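Local coordinates for protein MDM10 isoform 1 (Saccharomyces cerevisiae, PDB 7BTX) that forms part of the tether that connects the endoplasmic reticulum to mitochondria and takes part in late assembly of the TOM complex of the outer membrane, at residues 207-212 and 236-241. Numbering follows the deposited sequence.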
ATOM      1  N   GLY D 207      -5.291 -24.389 -33.113  1.00 48.60           N
ATOM      2  CA  GLY D 207      -6.713 -24.188 -33.283  1.00 48.60           C
ATOM      3  C   GLY D 207      -7.074 -23.904 -34.719  1.00 48.60           C
ATOM      4  O   GLY D 207      -6.217 -23.841 -35.600  1.00 48.60           O
ATOM      5  N   TYR D 208      -8.370 -23.724 -34.940  1.00 48.32           N
ATOM      6  CA  TYR D 208      -8.905 -23.525 -36.274  1.00 48.32           C
ATOM      7  C   TYR D 208     -10.271 -22.877 -36.141  1.00 48.32           C
ATOM      8  O   TYR D 208     -11.024 -23.211 -35.232  1.00 48.32           O
ATOM      9  CB  TYR D 208      -9.009 -24.852 -37.035  1.00 48.32           C
ATOM     10  CG  TYR D 208      -9.598 -24.733 -38.417  1.00 48.32           C
ATOM     11  CD1 TYR D 208      -8.915 -24.083 -39.424  1.00 48.32           C
ATOM     12  CD2 TYR D 208     -10.835 -25.277 -38.715  1.00 48.32           C
ATOM     13  CE1 TYR D 208      -9.446 -23.969 -40.687  1.00 48.32           C
ATOM     14  CE2 TYR D 208     -11.375 -25.168 -39.977  1.00 48.32           C
ATOM     15  CZ  TYR D 208     -10.672 -24.512 -40.956  1.00 48.32           C
ATOM     16  OH  TYR D 208     -11.192 -24.395 -42.218  1.00 48.32           O
ATOM     17  N   ARG D 209     -10.572 -21.938 -37.028  1.00 51.68           N
ATOM     18  CA  ARG D 209     -11.889 -21.327 -37.091  1.00 51.68           C
ATOM     19  C   ARG D 209     -12.319 -21.297 -38.541  1.00 51.68           C
ATOM     20  O   ARG D 209     -11.481 -21.307 -39.441  1.00 51.68           O
ATOM     21  CB  ARG D 209     -11.920 -19.896 -36.550  1.00 51.68           C
ATOM     22  CG  ARG D 209     -11.640 -19.719 -35.082  1.00 51.68           C
ATOM     23  CD  ARG D 209     -11.817 -18.254 -34.736  1.00 51.68           C
ATOM     24  NE  ARG D 209     -11.026 -17.840 -33.586  1.00 51.68           N
ATOM     25  CZ  ARG D 209     -10.430 -16.657 -33.486  1.00 51.68           C
ATOM     26  NH1 ARG D 209      -9.727 -16.354 -32.407  1.00 51.68           N
ATOM     27  NH2 ARG D 209     -10.533 -15.783 -34.473  1.00 51.68           N
ATOM     28  N   VAL D 210     -13.626 -21.245 -38.761  1.00 51.46           N
ATOM     29  CA  VAL D 210     -14.180 -21.107 -40.101  1.00 51.46           C
ATOM     30  C   VAL D 210     -15.555 -20.482 -39.947  1.00 51.46           C
ATOM     31  O   VAL D 210     -16.226 -20.688 -38.935  1.00 51.46           O
ATOM     32  CB  VAL D 210     -14.211 -22.461 -40.847  1.00 51.46           C
ATOM     33  CG1 VAL D 210     -15.104 -23.473 -40.154  1.00 51.46           C
ATOM     34  CG2 VAL D 210     -14.596 -22.294 -42.314  1.00 51.46           C
ATOM     35  N   LEU D 211     -15.952 -19.645 -40.896  1.00 56.76           N
ATOM     36  CA  LEU D 211     -17.273 -19.040 -40.901  1.00 56.76           C
ATOM     37  C   LEU D 211     -17.761 -19.001 -42.338  1.00 56.76           C
ATOM     38  O   LEU D 211     -17.410 -18.089 -43.091  1.00 56.76           O
ATOM     39  CB  LEU D 211     -17.236 -17.648 -40.275  1.00 56.76           C
ATOM     40  CG  LEU D 211     -18.547 -16.917 -39.979  1.00 56.76           C
ATOM     41  CD1 LEU D 211     -18.412 -16.160 -38.691  1.00 56.76           C
ATOM     42  CD2 LEU D 211     -18.900 -15.935 -41.076  1.00 56.76           C
ATOM     43  N   HIS D 212     -18.557 -19.991 -42.716  1.00 61.56           N
ATOM     44  CA  HIS D 212     -19.004 -20.148 -44.095  1.00 61.56           C
ATOM     45  C   HIS D 212     -20.292 -19.360 -44.275  1.00 61.56           C
ATOM     46  O   HIS D 212     -21.367 -19.787 -43.861  1.00 61.56           O
ATOM     47  CB  HIS D 212     -19.191 -21.616 -44.444  1.00 61.56           C
ATOM     48  CG  HIS D 212     -19.345 -21.867 -45.909  1.00 61.56           C
ATOM     49  ND1 HIS D 212     -18.392 -22.528 -46.652  1.00 61.56           N
ATOM     50  CD2 HIS D 212     -20.338 -21.548 -46.771  1.00 61.56           C
ATOM     51  CE1 HIS D 212     -18.791 -22.603 -47.908  1.00 61.56           C
ATOM     52  NE2 HIS D 212     -19.970 -22.016 -48.006  1.00 61.56           N
ATOM     53  N   GLU D 236     -15.363 -23.926 -34.553  1.00 58.12           N
ATOM     54  CA  GLU D 236     -14.009 -23.731 -34.058  1.00 58.12           C
ATOM     55  C   GLU D 236     -13.545 -25.028 -33.421  1.00 58.12           C
ATOM     56  O   GLU D 236     -14.369 -25.824 -32.974  1.00 58.12           O
ATOM     57  CB  GLU D 236     -13.921 -22.564 -33.071  1.00 58.12           C
ATOM     58  CG  GLU D 236     -14.376 -22.869 -31.674  1.00 58.12           C
ATOM     59  CD  GLU D 236     -14.493 -21.630 -30.818  1.00 58.12           C
ATOM     60  OE1 GLU D 236     -14.285 -20.519 -31.345  1.00 58.12           O
ATOM     61  OE2 GLU D 236     -14.787 -21.769 -29.613  1.00 58.12           O
ATOM     62  N   PHE D 237     -12.235 -25.272 -33.441  1.00 55.55           N
ATOM     63  CA  PHE D 237     -11.676 -26.563 -33.029  1.00 55.55           C
ATOM     64  C   PHE D 237     -10.336 -26.325 -32.343  1.00 55.55           C
ATOM     65  O   PHE D 237      -9.314 -26.189 -33.014  1.00 55.55           O
ATOM     66  CB  PHE D 237     -11.505 -27.500 -34.222  1.00 55.55           C
ATOM     67  CG  PHE D 237     -12.770 -27.767 -34.982  1.00 55.55           C
ATOM     68  CD1 PHE D 237     -13.680 -28.705 -34.532  1.00 55.55           C
ATOM     69  CD2 PHE D 237     -13.051 -27.067 -36.142  1.00 55.55           C
ATOM     70  CE1 PHE D 237     -14.846 -28.943 -35.227  1.00 55.55           C
ATOM     71  CE2 PHE D 237     -14.214 -27.301 -36.841  1.00 55.55           C
ATOM     72  CZ  PHE D 237     -15.113 -28.239 -36.384  1.00 55.55           C
ATOM     73  N   TRP D 238     -10.332 -26.304 -31.017  1.00 61.77           N
ATOM     74  CA  TRP D 238      -9.105 -26.095 -30.267  1.00 61.77           C
ATOM     75  C   TRP D 238      -8.582 -27.421 -29.732  1.00 61.77           C
ATOM     76  O   TRP D 238      -9.344 -28.354 -29.484  1.00 61.77           O
ATOM     77  CB  TRP D 238      -9.347 -25.115 -29.125  1.00 61.77           C
ATOM     78  CG  TRP D 238      -9.959 -23.864 -29.590  1.00 61.77           C
ATOM     79  CD1 TRP D 238     -11.276 -23.551 -29.582  1.00 61.77           C
ATOM     80  CD2 TRP D 238      -9.281 -22.748 -30.162  1.00 61.77           C
ATOM     81  NE1 TRP D 238     -11.464 -22.302 -30.105  1.00 61.77           N
ATOM     82  CE2 TRP D 238     -10.251 -21.790 -30.475  1.00 61.77           C
ATOM     83  CE3 TRP D 238      -7.942 -22.465 -30.434  1.00 61.77           C
ATOM     84  CZ2 TRP D 238      -9.932 -20.570 -31.045  1.00 61.77           C
ATOM     85  CZ3 TRP D 238      -7.628 -21.268 -31.013  1.00 61.77           C
ATOM     86  CH2 TRP D 238      -8.617 -20.328 -31.303  1.00 61.77           C
ATOM     87  N   LEU D 239      -7.264 -27.508 -29.540  1.00 64.51           N
ATOM     88  CA  LEU D 239      -6.667 -28.685 -28.921  1.00 64.51           C
ATOM     89  C   LEU D 239      -5.331 -28.324 -28.286  1.00 64.51           C
ATOM     90  O   LEU D 239      -4.332 -28.168 -28.990  1.00 64.51           O
ATOM     91  CB  LEU D 239      -6.494 -29.807 -29.954  1.00 64.51           C
ATOM     92  CG  LEU D 239      -6.328 -31.256 -29.481  1.00 64.51           C
ATOM     93  CD1 LEU D 239      -6.946 -32.178 -30.508  1.00 64.51           C
ATOM     94  CD2 LEU D 239      -4.883 -31.651 -29.250  1.00 64.51           C
ATOM     95  N   GLY D 240      -5.292 -28.203 -26.965  1.00 69.06           N
ATOM     96  CA  GLY D 240      -4.053 -27.886 -26.280  1.00 69.06           C
ATOM     97  C   GLY D 240      -3.127 -29.079 -26.177  1.00 69.06           C
ATOM     98  O   GLY D 240      -3.416 -30.028 -25.450  1.00 69.06           O
ATOM     99  N   LEU D 241      -1.992 -29.026 -26.869  1.00 69.95           N
ATOM    100  CA  LEU D 241      -1.191 -30.214 -27.142  1.00 69.95           C
ATOM    101  C   LEU D 241      -0.365 -30.748 -25.974  1.00 69.95           C
ATOM    102  O   LEU D 241       0.369 -31.723 -26.153  1.00 69.95           O
ATOM    103  CB  LEU D 241      -0.257 -29.941 -28.318  1.00 69.95           C
ATOM    104  CG  LEU D 241      -0.932 -29.859 -29.683  1.00 69.95           C
ATOM    105  CD1 LEU D 241      -0.059 -29.105 -30.662  1.00 69.95           C
ATOM    106  CD2 LEU D 241      -1.231 -31.248 -30.199  1.00 69.95           C
TER
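The carbonyl oxygen of Y208 accepts the backbone N-H of F237, with O and N 3.0 Å apart and an N-H...O angle of 149°. The same oxygen also receives a CA-H...O contact from E236 CA, so two neighbouring residues of 236-241 converge on it. R209 and E236 form the adjoining antiparallel, non-hydrogen-bonded pair, their CA atoms 4.4 Å apart. Y208 and F237 point to one face of this two-strand ladder, where their rings meet edge against edge, CD2 of Y208 lying 3.8 Å from CD2 of F237. R209, E236 and W238 occupy the other face. Because CG of W238 stands anti to its carbonyl carbon (chi1 -53°), the indole swings back toward 207-212 and brings CE3 to 3.5 Å from CA of G207. The far end of the indole reaches R209, whose NE lies 3.9 Å from CZ2 near the ring plane, with guanidinium and ring 63° apart, an edge approach rather than a cation-pi stack. An alanine in place of W238 would probably open a gap beside CA of G207 and leave the R209 guanidinium freer to turn. The guanidinium has its salt bridge with E196 of strand 194-199; the charged atoms of R209 and E236 are not in contact, and a basic side chain from the chain of another protein packs on E236. Strand 209-211 is thereby fastened on both sides within the membrane beta-barrel wall: by backbone bonding and aromatic edges toward strand 230-240, and by backbone bonds as well as the R209-E196 salt bridge toward 194-199, while the E236 carboxylate is likely to add a favourable field without touching the guanidinium.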